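PDB 4A35: mitochondrial enolase superfamily member 1 from Homo sapiens, which dehydrates L-fuconate to 2-keto-3-deoxy-L-fuconate in L-fucose breakdown, using a magnesium ion to stabilise the enediolate formed when the 2-proton is removed. Local coordinates for residues Pro189-Ser194 / Asn383-Tyr388; Thr193-Leu198 / Thr218-Lys223; Val222-Asp227 / Met250-Arg255; Trp275-Thr280 / Gly301-Glu306; Leu323-Ile328 / Pro352-Ala357. One frame throughout, in Å; residues are numbered along the deposited sequence. Where two conformers were deposited one is given.

Interaction 1 (Pro189-Ser194 / Asn383-Tyr388)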
# COMPACT_ATOMS: atom_id res chain seq x y z
N PRO A 189 11.89 -17.59 23.12
CA PRO A 189 11.20 -16.84 24.18
C PRO A 189 10.01 -16.03 23.63
O PRO A 189 10.12 -15.44 22.55
CB PRO A 189 12.31 -15.94 24.73
CG PRO A 189 13.30 -15.76 23.55
CD PRO A 189 13.32 -17.21 23.05
N ALA A 190 8.87 -16.08 24.36
CA ALA A 190 7.66 -15.35 23.94
C ALA A 190 7.16 -14.36 25.00
O ALA A 190 7.58 -14.37 26.15
CB ALA A 190 6.53 -16.36 23.65
N TYR A 191 6.28 -13.46 24.56
CA TYR A 191 5.54 -12.58 25.45
C TYR A 191 4.09 -12.81 25.15
O TYR A 191 3.76 -13.25 24.02
CB TYR A 191 5.94 -11.10 25.27
CG TYR A 191 5.51 -10.42 23.98
CD1 TYR A 191 4.29 -9.74 23.90
CD2 TYR A 191 6.40 -10.28 22.91
CE1 TYR A 191 3.93 -9.05 22.74
CE2 TYR A 191 6.08 -9.51 21.78
CZ TYR A 191 4.84 -8.90 21.70
OH TYR A 191 4.48 -8.19 20.60
N THR A 192 3.22 -12.52 26.13
CA THR A 192 1.80 -12.67 25.93
C THR A 192 1.06 -11.30 25.68
O THR A 192 1.32 -10.30 26.35
CB THR A 192 1.13 -13.44 27.09
OG1 THR A 192 -0.23 -13.63 26.71
CG2 THR A 192 1.24 -12.71 28.48
N THR A 193 0.10 -11.32 24.76
CA THR A 193 -0.76 -10.17 24.45
C THR A 193 -2.18 -10.47 25.04
O THR A 193 -3.11 -9.69 24.85
CB THR A 193 -0.70 -9.88 22.95
OG1 THR A 193 0.66 -9.54 22.69
CG2 THR A 193 -1.59 -8.64 22.50
N SER A 194 -2.32 -11.58 25.77
CA SER A 194 -3.63 -11.97 26.28
C SER A 194 -4.23 -11.03 27.38
O SER A 194 -5.43 -11.10 27.62
CB SER A 194 -3.61 -13.42 26.75
OG SER A 194 -3.36 -14.26 25.63
N ASN A 383 17.55 -8.88 23.34
CA ASN A 383 16.55 -7.90 22.90
C ASN A 383 15.52 -8.50 21.93
O ASN A 383 14.78 -7.73 21.28
CB ASN A 383 17.23 -6.69 22.23
CG ASN A 383 18.11 -5.94 23.19
OD1 ASN A 383 17.76 -5.79 24.34
ND2 ASN A 383 19.30 -5.54 22.77
N ARG A 384 15.42 -9.85 21.86
CA ARG A 384 14.50 -10.48 20.90
C ARG A 384 13.52 -11.37 21.64
O ARG A 384 13.86 -12.04 22.62
CB ARG A 384 15.24 -11.28 19.81
CG ARG A 384 16.15 -10.39 18.95
CD ARG A 384 17.23 -11.21 18.29
NE ARG A 384 18.04 -10.44 17.33
CZ ARG A 384 19.15 -9.75 17.61
NH1 ARG A 384 19.61 -9.70 18.86
NH2 ARG A 384 19.81 -9.13 16.64
N VAL A 385 12.27 -11.36 21.14
CA VAL A 385 11.16 -12.12 21.73
C VAL A 385 10.07 -12.24 20.67
O VAL A 385 9.90 -11.33 19.87
CB VAL A 385 10.67 -11.39 23.02
CG1 VAL A 385 10.03 -10.03 22.71
CG2 VAL A 385 9.76 -12.28 23.87
N CYS A 386 9.29 -13.30 20.73
CA CYS A 386 8.22 -13.49 19.75
C CYS A 386 6.87 -13.24 20.39
O CYS A 386 6.60 -13.78 21.46
CB CYS A 386 8.28 -14.89 19.15
SG CYS A 386 7.21 -15.07 17.71
N GLU A 387 5.98 -12.50 19.73
CA GLU A 387 4.66 -12.31 20.31
C GLU A 387 3.88 -13.64 20.36
O GLU A 387 4.04 -14.51 19.49
CB GLU A 387 3.87 -11.29 19.49
CG GLU A 387 2.48 -10.95 20.02
CD GLU A 387 1.87 -9.72 19.36
OE1 GLU A 387 2.17 -9.45 18.17
OE2 GLU A 387 1.08 -9.01 20.05
N TYR A 388 3.01 -13.77 21.36
CA TYR A 388 2.10 -14.91 21.41
C TYR A 388 0.69 -14.42 21.83
O TYR A 388 0.56 -13.60 22.73
CB TYR A 388 2.61 -16.01 22.37
CG TYR A 388 1.63 -17.17 22.52
CD1 TYR A 388 1.55 -18.17 21.55
CD2 TYR A 388 0.70 -17.19 23.55
CE1 TYR A 388 0.63 -19.23 21.68
CE2 TYR A 388 -0.23 -18.21 23.67
CZ TYR A 388 -0.27 -19.22 22.73
OH TYR A 388 -1.19 -20.23 22.88
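Tyr191 lays one face of its ring over the backbone of Glu387, where the first and last strands of the enolase-superfamily barrel, a modified TIM barrel of the (beta/alpha)7beta type, pair in parallel. Glu387 CA stands 3.7 Å from the centroid of the Tyr191 ring, displaced toward the rim, in a CH-pi contact. The ring gets there because its CG is turned between the backbone N and the carbonyl carbon (chi1 70°). Val385 CG1 approaches Tyr191 CD2 obliquely at 3.6 Å, the two side chains crossing at about a right angle. Glu387 runs out extended, CG opposite its own backbone N (chi1 -178°), which carries the carboxylate past the phenol, the two planes 28° apart. Thr193 OG1 donates to Glu387 OE2 at 2.7 Å, on the anti lone pair. That oxygen also forms a salt bridge with Lys221, which is hydrogen-bonded to Tyr191 OH as well, while Glu387 OE1 accepts from the backbone N of Ala357. Gripped at both oxygens, the carboxylate of this probable substrate-binding residue has little freedom to rotate. Beneath these side chains the strands are joined by Cys386 N to Pro189 O, 2.9 Å, Tyr191 N to Cys386 O, a weak bond from Tyr388 N to Tyr191 O, and Thr193 N to Tyr388 O. On the face carrying Ala190 and Tyr388, their CB atoms meet at 4.1 Å, and Cys386 packs on helix 362-377. The 189-194 segment leaves its strand through an ST turn, in which Thr192 OG1 accepts from Ser194 N at 3.1 Å.

Interaction 2 (Thr193-Leu198 / Thr218-Lys223)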
# COMPACT_ATOMS: atom_id res chain seq x y z
N THR A 193 0.10 -11.32 24.76
CA THR A 193 -0.76 -10.17 24.45
C THR A 193 -2.18 -10.47 25.04
O THR A 193 -3.11 -9.69 24.85
CB THR A 193 -0.70 -9.88 22.95
OG1 THR A 193 0.66 -9.54 22.69
CG2 THR A 193 -1.59 -8.64 22.50
N SER A 194 -2.32 -11.58 25.77
CA SER A 194 -3.63 -11.97 26.28
C SER A 194 -4.23 -11.03 27.38
O SER A 194 -5.43 -11.10 27.62
CB SER A 194 -3.61 -13.42 26.75
OG SER A 194 -3.36 -14.26 25.63
N CYS A 195 -3.44 -10.13 28.00
CA CYS A 195 -3.99 -9.16 28.99
C CYS A 195 -4.06 -7.74 28.37
O CYS A 195 -4.31 -6.75 29.08
CB CYS A 195 -3.12 -9.14 30.25
SG CYS A 195 -2.84 -10.77 31.00
N ALA A 196 -3.75 -7.63 27.07
CA ALA A 196 -3.57 -6.34 26.42
C ALA A 196 -4.83 -5.58 26.04
O ALA A 196 -4.75 -4.36 25.90
CB ALA A 196 -2.74 -6.52 25.12
N TRP A 197 -5.92 -6.28 25.79
CA TRP A 197 -7.07 -5.75 25.05
C TRP A 197 -7.88 -4.71 25.80
O TRP A 197 -7.88 -4.66 27.04
CB TRP A 197 -7.96 -6.89 24.51
CG TRP A 197 -7.15 -8.00 23.86
CD1 TRP A 197 -6.97 -9.28 24.32
CD2 TRP A 197 -6.38 -7.90 22.64
NE1 TRP A 197 -6.19 -10.00 23.43
CE2 TRP A 197 -5.80 -9.17 22.40
CE3 TRP A 197 -6.17 -6.87 21.69
CZ2 TRP A 197 -4.97 -9.43 21.29
CZ3 TRP A 197 -5.44 -7.16 20.54
CH2 TRP A 197 -4.82 -8.41 20.37
N LEU A 198 -8.48 -3.80 25.00
CA LEU A 198 -9.37 -2.75 25.51
C LEU A 198 -10.77 -3.34 25.86
O LEU A 198 -11.23 -4.29 25.23
CB LEU A 198 -9.51 -1.62 24.48
CG LEU A 198 -8.28 -0.83 23.95
CD1 LEU A 198 -8.66 0.64 23.62
CD2 LEU A 198 -7.14 -0.87 24.84
N THR A 218 6.02 -13.96 31.85
CA THR A 218 6.78 -12.92 32.56
C THR A 218 6.97 -11.67 31.68
O THR A 218 7.58 -10.72 32.13
CB THR A 218 8.17 -13.48 33.01
OG1 THR A 218 8.94 -13.80 31.85
CG2 THR A 218 8.07 -14.66 33.99
N ARG A 219 6.45 -11.68 30.40
CA ARG A 219 6.56 -10.58 29.44
C ARG A 219 5.15 -10.30 28.89
O ARG A 219 4.46 -11.22 28.46
CB ARG A 219 7.54 -10.95 28.32
CG ARG A 219 8.87 -11.48 28.85
CD ARG A 219 9.75 -11.93 27.69
NE ARG A 219 10.90 -12.65 28.25
CZ ARG A 219 11.01 -13.98 28.31
NH1 ARG A 219 10.09 -14.75 27.74
NH2 ARG A 219 12.06 -14.54 28.90
N PHE A 220 4.70 -9.05 29.02
CA PHE A 220 3.33 -8.65 28.77
C PHE A 220 3.17 -7.43 27.89
O PHE A 220 3.82 -6.41 28.11
CB PHE A 220 2.66 -8.34 30.15
CG PHE A 220 2.45 -9.54 31.04
CD1 PHE A 220 3.50 -10.04 31.83
CD2 PHE A 220 1.21 -10.14 31.14
CE1 PHE A 220 3.31 -11.14 32.66
CE2 PHE A 220 1.03 -11.27 31.95
CZ PHE A 220 2.07 -11.74 32.73
N LYS A 221 2.22 -7.51 26.94
CA LYS A 221 1.90 -6.36 26.13
C LYS A 221 0.58 -5.80 26.59
O LYS A 221 -0.29 -6.53 27.08
CB LYS A 221 1.88 -6.66 24.60
CG LYS A 221 1.85 -5.38 23.76
CD LYS A 221 2.62 -5.49 22.44
CE LYS A 221 1.68 -6.08 21.44
NZ LYS A 221 2.38 -6.38 20.16
N VAL A 222 0.41 -4.48 26.42
CA VAL A 222 -0.84 -3.78 26.73
C VAL A 222 -1.16 -2.80 25.59
O VAL A 222 -0.28 -2.06 25.14
CB VAL A 222 -0.77 -3.07 28.13
CG1 VAL A 222 0.38 -2.06 28.18
CG2 VAL A 222 -2.09 -2.39 28.47
N LYS A 223 -2.42 -2.77 25.16
CA LYS A 223 -2.87 -1.82 24.15
C LYS A 223 -3.17 -0.50 24.81
O LYS A 223 -3.80 -0.45 25.89
CB LYS A 223 -4.15 -2.31 23.43
CG LYS A 223 -4.00 -3.63 22.69
CD LYS A 223 -2.95 -3.53 21.56
CE LYS A 223 -2.58 -4.93 21.14
NZ LYS A 223 -2.10 -4.98 19.73
O HOH W 1 -0.76 -9.16 27.84
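Cys195 SG meets the Phe220 ring at its edge, near the ring plane, 4.0 Å from Phe220 CE2. The Trp197 ring has the carbonyl oxygen of Thr193 over one face, offset toward the rim, and Lys223 CE drawn up obliquely to Trp197 CZ3 at 3.7 Å. Lys223 runs beside the indole, pointing the same way, its chain bent at chi2 (-62°) before it straightens. Its amine has its main partner in Asp251. Shortened to an alanine here, the residue would no longer flank the indole, which would probably open a gap beside Trp197 CZ3 and cost Asp251 its bond to this ammonium group. The 193-198 segment is the loop that follows the first strand of the barrel, and its type I turn from Thr193 to Ala196 sets it against the second strand, 219-223. Lys223 N donates to Ala196 O at 2.9 Å, and a water accepts from Cys195 N and donates to Lys221 O, extending the backbone link. Ala196 CB rests on that same Lys221 O, 3.1 Å away. Lys221 lies alongside Thr193, its CB 3.7 Å from Thr193 OG1, and its amine goes on to Tyr191, Glu277 and Glu387. Leu198 crosses Lys223 at about a right angle, its CD2 3.6 Å from Lys223 CB.

Interaction 3 (Val222-Asp227 / Met250-Arg255). With MG (magnesium ion), chain B.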
# COMPACT_ATOMS: atom_id res chain seq x y z
N VAL A 222 0.41 -4.48 26.42
CA VAL A 222 -0.84 -3.78 26.73
C VAL A 222 -1.16 -2.80 25.59
O VAL A 222 -0.28 -2.06 25.14
CB VAL A 222 -0.77 -3.07 28.13
CG1 VAL A 222 0.38 -2.06 28.18
CG2 VAL A 222 -2.09 -2.39 28.47
N LYS A 223 -2.42 -2.77 25.16
CA LYS A 223 -2.87 -1.82 24.15
C LYS A 223 -3.17 -0.50 24.81
O LYS A 223 -3.80 -0.45 25.89
CB LYS A 223 -4.15 -2.31 23.43
CG LYS A 223 -4.00 -3.63 22.69
CD LYS A 223 -2.95 -3.53 21.56
CE LYS A 223 -2.58 -4.93 21.14
NZ LYS A 223 -2.10 -4.98 19.73
N VAL A 224 -2.79 0.57 24.12
CA VAL A 224 -2.98 1.97 24.56
C VAL A 224 -3.41 2.83 23.37
O VAL A 224 -3.42 2.35 22.22
CB VAL A 224 -1.66 2.54 25.21
CG1 VAL A 224 -1.22 1.70 26.44
CG2 VAL A 224 -0.53 2.66 24.18
N GLY A 225 -3.72 4.10 23.64
CA GLY A 225 -3.93 5.10 22.60
C GLY A 225 -5.28 5.65 22.25
O GLY A 225 -5.35 6.51 21.38
N ALA A 226 -6.37 5.17 22.89
CA ALA A 226 -7.71 5.71 22.62
C ALA A 226 -8.08 6.70 23.71
O ALA A 226 -8.76 7.70 23.44
CB ALA A 226 -8.74 4.57 22.57
N ASP A 227 -7.67 6.41 24.95
CA ASP A 227 -8.08 7.18 26.11
C ASP A 227 -6.98 7.09 27.17
O ASP A 227 -6.72 6.01 27.70
CB ASP A 227 -9.43 6.64 26.66
CG ASP A 227 -9.96 7.50 27.81
OD1 ASP A 227 -9.33 7.48 28.91
OD2 ASP A 227 -10.91 8.26 27.59
N MET A 250 4.03 -1.60 25.37
CA MET A 250 2.80 -0.86 24.99
C MET A 250 2.62 -0.85 23.47
O MET A 250 3.62 -0.81 22.73
CB MET A 250 2.83 0.56 25.55
CG MET A 250 2.79 0.57 27.10
SD MET A 250 3.11 2.26 27.63
CE MET A 250 3.12 2.07 29.46
N ASP A 251 1.36 -0.79 23.02
CA ASP A 251 1.06 -0.84 21.58
C ASP A 251 -0.08 0.14 21.29
O ASP A 251 -1.18 -0.02 21.82
CB ASP A 251 0.68 -2.30 21.20
CG ASP A 251 0.46 -2.50 19.69
OD1 ASP A 251 0.42 -1.49 18.95
OD2 ASP A 251 0.26 -3.66 19.27
N ALA A 252 0.23 1.20 20.54
CA ALA A 252 -0.74 2.26 20.22
C ALA A 252 -1.47 2.00 18.91
O ALA A 252 -2.34 2.81 18.58
CB ALA A 252 -0.05 3.62 20.16
N ASN A 253 -1.10 0.92 18.14
CA ASN A 253 -1.81 0.61 16.85
C ASN A 253 -2.06 1.87 15.98
O ASN A 253 -3.18 2.08 15.42
CB ASN A 253 -3.17 -0.08 17.16
CG ASN A 253 -2.97 -1.48 17.69
OD1 ASN A 253 -2.96 -1.68 18.90
ND2 ASN A 253 -2.61 -2.41 16.81
N GLN A 254 -0.97 2.71 15.81
CA GLN A 254 -0.93 3.84 14.85
C GLN A 254 -1.81 5.02 15.23
O GLN A 254 -2.05 5.87 14.39
CB GLN A 254 -1.35 3.36 13.41
CG GLN A 254 -0.70 2.03 13.00
CD GLN A 254 -1.43 1.32 11.86
OE1 GLN A 254 -2.49 1.76 11.39
NE2 GLN A 254 -0.91 0.17 11.43
N ARG A 255 -2.31 5.10 16.48
CA ARG A 255 -3.28 6.12 16.80
C ARG A 255 -2.82 7.57 16.69
O ARG A 255 -3.66 8.44 16.42
CB ARG A 255 -3.83 5.92 18.25
CG ARG A 255 -4.76 4.69 18.29
CD ARG A 255 -6.10 5.01 17.58
NE ARG A 255 -6.86 6.01 18.33
CZ ARG A 255 -8.09 6.40 18.04
NH1 ARG A 255 -8.73 5.90 16.98
NH2 ARG A 255 -8.71 7.31 18.80
MG MG B . 0.82 -4.45 17.33
O HOH W 2 0.45 -6.29 17.89
O HOH W 3 -4.05 -0.09 20.74
O HOH W 4 -6.43 8.74 20.62
O HOH W 5 0.56 -2.63 16.66
O HOH W 6 -1.48 -4.92 16.80
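Val222 with Met250 and Lys223 with Asp251 pair in parallel, Asp251 N donating to Val222 O at 3.0 Å and Val224 N to Asp251 O at 2.9 Å. Lys223 and Asp251 lie side by side, pointing the same way, and Lys223 NZ forms a salt bridge to Asp251 OD2 at 2.7 Å, meeting it 55° out of the carboxylate plane. The same OD2 binds magnesium at 2.2 Å, so it serves ammonium group and metal at once. The other oxygen, Asp251 OD1, accepts from Asn253 N at 3.0 Å in an Asx turn and from a metal-bound water, which fixes the carboxylate's rotation. Both segments belong to a beta-alpha-beta crossover of the barrel: helix 228-242 links the strands, which end in the probable proton donor/acceptor Lys223 and the magnesium ligand Asp251. Three waters and, from elsewhere, Glu277 and Glu306 complete the magnesium shell. Asn253 crosses Lys223, its OD1 3.2 Å from Lys223 CD. A methionine in place of Lys223 would probably cost Asp251 OD2 this salt bridge and leave the metal's carboxylates short of one nearby positive charge. On the opposite face of the strands Val222 CG1 packs on Met250 CG at 3.7 Å. Gly225 has backbone angles suited to glycine, and a CB there would press on Arg255 CG. Arg255 NE donates weakly to Gly225 O at 3.4 Å, while a water bridges Arg255 NH2 to that carbonyl.

Interaction 4 (Trp275-Thr280 / Gly301-Glu306). With MG (magnesium ion), chain B.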
# COMPACT_ATOMS: atom_id res chain seq x y z
N TRP A 275 9.08 -0.95 25.21
CA TRP A 275 8.87 -0.30 23.95
C TRP A 275 7.46 0.24 23.81
O TRP A 275 6.52 -0.19 24.54
CB TRP A 275 9.18 -1.25 22.75
CG TRP A 275 8.22 -2.37 22.45
CD1 TRP A 275 6.91 -2.26 22.05
CD2 TRP A 275 8.58 -3.74 22.25
NE1 TRP A 275 6.41 -3.51 21.73
CE2 TRP A 275 7.41 -4.44 21.82
CE3 TRP A 275 9.80 -4.47 22.41
CZ2 TRP A 275 7.42 -5.81 21.52
CZ3 TRP A 275 9.79 -5.83 22.14
CH2 TRP A 275 8.63 -6.49 21.67
N ILE A 276 7.33 1.19 22.89
CA ILE A 276 6.04 1.69 22.39
C ILE A 276 5.96 1.21 20.93
O ILE A 276 6.84 1.54 20.10
CB ILE A 276 5.76 3.23 22.55
CG1 ILE A 276 4.37 3.52 21.85
CG2 ILE A 276 6.85 4.11 21.88
CD1 ILE A 276 3.07 2.88 22.61
N GLU A 277 4.93 0.41 20.66
CA GLU A 277 4.75 -0.18 19.35
C GLU A 277 3.74 0.66 18.51
O GLU A 277 2.70 1.09 19.02
CB GLU A 277 4.28 -1.63 19.54
CG GLU A 277 3.94 -2.38 18.25
CD GLU A 277 3.61 -3.84 18.57
OE1 GLU A 277 4.13 -4.33 19.60
OE2 GLU A 277 2.95 -4.52 17.74
N GLU A 278 4.04 0.81 17.19
CA GLU A 278 3.25 1.56 16.23
C GLU A 278 2.72 2.89 16.81
O GLU A 278 1.50 3.12 16.85
CB GLU A 278 2.09 0.70 15.70
CG GLU A 278 2.55 -0.45 14.83
CD GLU A 278 1.45 -0.77 13.84
OE1 GLU A 278 0.40 -1.29 14.29
OE2 GLU A 278 1.64 -0.49 12.64
N PRO A 279 3.61 3.78 17.32
CA PRO A 279 3.10 5.07 17.85
C PRO A 279 2.37 5.91 16.79
O PRO A 279 1.52 6.71 17.14
CB PRO A 279 4.37 5.77 18.36
CG PRO A 279 5.50 5.19 17.48
CD PRO A 279 5.09 3.71 17.41
N THR A 280 2.69 5.72 15.48
CA THR A 280 2.02 6.52 14.46
C THR A 280 1.82 5.65 13.21
O THR A 280 2.01 4.41 13.28
CB THR A 280 2.81 7.83 14.19
OG1 THR A 280 1.98 8.70 13.45
CG2 THR A 280 4.17 7.61 13.42
N GLY A 301 12.09 2.35 23.90
CA GLY A 301 12.45 2.09 22.50
C GLY A 301 11.19 2.15 21.66
O GLY A 301 10.07 2.02 22.18
N ILE A 302 11.39 2.26 20.35
CA ILE A 302 10.25 2.28 19.41
C ILE A 302 10.25 0.96 18.68
O ILE A 302 11.32 0.48 18.26
CB ILE A 302 10.35 3.51 18.43
CG1 ILE A 302 9.75 4.80 19.09
CG2 ILE A 302 9.64 3.23 17.02
CD1 ILE A 302 10.12 5.21 20.58
N ALA A 303 9.07 0.34 18.57
CA ALA A 303 8.85 -0.91 17.83
C ALA A 303 7.84 -0.65 16.70
O ALA A 303 6.82 0.02 16.92
CB ALA A 303 8.30 -2.01 18.76
N THR A 304 8.06 -1.22 15.51
CA THR A 304 7.02 -1.11 14.49
C THR A 304 7.25 -2.19 13.46
O THR A 304 8.33 -2.81 13.45
CB THR A 304 6.92 0.34 13.84
OG1 THR A 304 5.73 0.37 12.99
CG2 THR A 304 8.16 0.67 12.95
N GLY A 305 6.24 -2.39 12.61
CA GLY A 305 6.40 -3.30 11.49
C GLY A 305 5.26 -4.21 11.12
O GLY A 305 5.25 -4.68 9.99
N GLU A 306 4.35 -4.53 12.06
CA GLU A 306 3.29 -5.48 11.71
C GLU A 306 2.46 -5.09 10.45
O GLU A 306 2.00 -6.00 9.78
CB GLU A 306 2.33 -5.71 12.87
CG GLU A 306 1.36 -4.58 13.10
CD GLU A 306 0.54 -4.83 14.34
OE1 GLU A 306 1.16 -5.08 15.39
OE2 GLU A 306 -0.71 -4.84 14.25
MG MG B . 0.82 -4.45 17.33
O HOH W 7 4.12 -3.61 14.76
O HOH W 8 3.69 -1.46 11.28
O HOH W 9 3.34 1.94 12.74
O HOH W 10 -1.99 -2.26 13.62
O HOH W 5 0.56 -2.63 16.66
O HOH W 6 -1.48 -4.92 16.80
O HOH W 2 0.45 -6.29 17.89
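Trp275, Ile276 and Glu277 pair in parallel with Gly301, Ile302 and Ala303, the strand axes 4.5 Å apart at closest and crossing at -30°. Ile276 N donates to Gly301 O at 2.9 Å, Ala303 N to Ile276 O, and Glu278 N to Ala303 O just past the end of its strand. Ala303 CB sits over one face of the indole, 3.6 Å from the centroid of the Trp275 five-membered ring, a CH-pi contact. Trp275 NE1 in turn donates to Glu277 OE1 at 3.2 Å, on the anti lone pair; Lys221 and Gln327 bind the same oxygen from outside and help hold this carboxylate in position. The pair is another beta-alpha-beta unit of the barrel, with helix 285-295 as the connection and, as metal ligands, Glu277 at the end of one strand and Glu306 just beyond the other. Glu277 OE2 binds magnesium at 2.2 Å and Glu306 OE1 at 2.1 Å. Sharing the metal brings Glu277 OE2 and Glu306 OE1 to 3.0 Å, their carboxylate planes 68° apart. Glu306 can turn to the ion because CG lies between its backbone N and carbonyl carbon (chi1 75°). Trp104 of the second subunit packs against Glu306. Metal-bound waters donate to Glu278 OE1 and to the non-coordinating Glu306 OE2, while Glu278 OE2 accepts from Gln254 NE2. On the far face of the strands Ile276 CG2 meets Ile302 CD1 at 3.7 Å, side by side.

Interaction 5 (Leu323-Ile328 / Pro352-Ala357)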
# COMPACT_ATOMS: atom_id res chain seq x y z
N LEU A 323 13.78 2.80 14.59
CA LEU A 323 13.15 1.82 15.49
C LEU A 323 14.23 1.04 16.29
O LEU A 323 15.33 0.80 15.79
CB LEU A 323 12.21 0.86 14.70
CG LEU A 323 12.82 -0.25 13.79
CD1 LEU A 323 11.72 -0.97 13.00
CD2 LEU A 323 13.92 0.27 12.83
N GLN A 324 13.90 0.65 17.50
CA GLN A 324 14.81 -0.16 18.34
C GLN A 324 14.46 -1.65 18.21
O GLN A 324 15.29 -2.50 18.55
CB GLN A 324 14.74 0.28 19.82
CG GLN A 324 15.48 1.60 20.10
CD GLN A 324 15.02 2.78 19.26
OE1 GLN A 324 13.86 3.21 19.31
NE2 GLN A 324 15.90 3.28 18.39
N PHE A 325 13.22 -1.98 17.79
CA PHE A 325 12.74 -3.37 17.65
C PHE A 325 11.95 -3.46 16.38
O PHE A 325 11.03 -2.64 16.14
CB PHE A 325 11.85 -3.78 18.83
CG PHE A 325 12.47 -3.51 20.19
CD1 PHE A 325 12.29 -2.28 20.83
CD2 PHE A 325 13.16 -4.52 20.87
CE1 PHE A 325 12.79 -2.05 22.13
CE2 PHE A 325 13.68 -4.29 22.15
CZ PHE A 325 13.50 -3.06 22.77
N LEU A 326 12.35 -4.39 15.52
CA LEU A 326 11.73 -4.51 14.19
C LEU A 326 10.77 -5.66 14.20
O LEU A 326 11.16 -6.79 14.45
CB LEU A 326 12.86 -4.66 13.14
CG LEU A 326 12.40 -4.61 11.66
CD1 LEU A 326 13.55 -4.15 10.76
CD2 LEU A 326 11.90 -6.01 11.19
N GLN A 327 9.50 -5.39 13.85
CA GLN A 327 8.49 -6.44 13.95
C GLN A 327 8.07 -6.97 12.58
O GLN A 327 7.18 -6.42 11.97
CB GLN A 327 7.29 -5.90 14.75
CG GLN A 327 7.83 -5.41 16.13
CD GLN A 327 6.85 -4.70 16.94
OE1 GLN A 327 6.28 -3.69 16.51
NE2 GLN A 327 6.67 -5.20 18.16
N ILE A 328 8.67 -8.10 12.18
CA ILE A 328 8.25 -8.75 10.95
C ILE A 328 6.85 -9.35 11.12
O ILE A 328 6.39 -9.61 12.23
CB ILE A 328 9.26 -9.86 10.52
CG1 ILE A 328 9.35 -11.03 11.54
CG2 ILE A 328 10.63 -9.24 10.02
CD1 ILE A 328 10.17 -12.37 11.03
N PRO A 352 17.39 -5.75 16.56
CA PRO A 352 16.68 -7.01 16.93
C PRO A 352 15.31 -7.12 16.30
O PRO A 352 14.56 -6.13 16.21
CB PRO A 352 16.57 -6.92 18.47
CG PRO A 352 16.52 -5.43 18.76
CD PRO A 352 17.48 -4.83 17.72
N VAL A 353 14.96 -8.36 15.91
CA VAL A 353 13.67 -8.67 15.32
C VAL A 353 12.79 -9.31 16.43
O VAL A 353 13.19 -10.32 17.07
CB VAL A 353 13.76 -9.57 14.05
CG1 VAL A 353 12.38 -9.98 13.52
CG2 VAL A 353 14.56 -8.89 12.94
N CYS A 354 11.59 -8.73 16.61
CA CYS A 354 10.56 -9.18 17.58
C CYS A 354 9.27 -9.40 16.81
O CYS A 354 8.51 -8.45 16.55
CB CYS A 354 10.39 -8.16 18.69
SG CYS A 354 11.85 -8.00 19.75
N PRO A 355 9.05 -10.62 16.30
CA PRO A 355 7.93 -10.80 15.37
C PRO A 355 6.56 -10.41 15.92
O PRO A 355 6.29 -10.57 17.13
CB PRO A 355 7.94 -12.31 15.09
CG PRO A 355 9.38 -12.67 15.21
CD PRO A 355 9.90 -11.84 16.39
N HIS A 356 5.68 -9.96 15.02
CA HIS A 356 4.28 -9.79 15.32
C HIS A 356 3.62 -11.16 15.15
O HIS A 356 3.98 -11.95 14.26
CB HIS A 356 3.63 -8.73 14.39
CG HIS A 356 2.13 -8.72 14.39
ND1 HIS A 356 1.39 -9.27 13.33
CD2 HIS A 356 1.26 -8.21 15.30
CE1 HIS A 356 0.12 -9.07 13.63
NE2 HIS A 356 -0.02 -8.43 14.79
N ALA A 357 2.60 -11.42 15.94
CA ALA A 357 1.86 -12.67 15.80
C ALA A 357 0.42 -12.50 16.34
O ALA A 357 -0.10 -11.37 16.37
CB ALA A 357 2.62 -13.81 16.47
O HOH W 11 6.11 -8.14 18.59
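Ile328 and Val353 form the apolar centre, crossing at about a right angle with Ile328 CG1 3.8 Å from Val353 CG1. Pro355 lies alongside Ile328, its CG 4.0 Å from Ile328 CG1. Nearby, Phe325 CD2 is met obliquely by Cys354 SG at 3.9 Å and by Pro352 CG at 4.1 Å. The backbones run on together through Leu326 N to Pro352 O, 2.9 Å and almost straight, then Cys354 N to Leu326 O and His356 N to Ile328 O. Ile328 N, buried here, finds no partner. At the polar edge Gln327 CG comes within 3.1 Å of Cys354 O, and its NE2 reaches out to Glu277. His356 CG stands opposite its backbone N (chi1 166°), which carries the imidazole off from this contact toward Glu306; ND1 is hydrogen-bonded to Asp329. This His-Asp pair resembles the dyad of mandelate racemase, consistent with the predicted catalytic role of His356. Helix 335-348 lies against Leu326 and Ile328, helix 362-377 against Val353 and Pro355, and strand 301-304 bonds with the 323-328 backbone.

How the interactions relate
Interactions 3, 4 and 5 follow one another round the barrel wall, interaction 2 sets the loop after the first strand against the second, and interaction 1 closes the wall, last strand against first. Met250 O accepts from Glu277 N at 2.7 Å between interactions 3 and 4, which share one magnesium ion and three waters. Lys221 NZ of interaction 2 lies 2.8 Å from Glu277 OE1 of interaction 4 and 2.9 Å from Glu387 OE2 of interaction 1. Interactions 1 and 5 join directly, Glu387 OE1 lying 3.0 Å from Ala357 N. Lys223 and His356, the probable acid-base residues, approach the metal from different contacts: interactions 2 and 3 are centred about 16 and 17 Å from interaction 5.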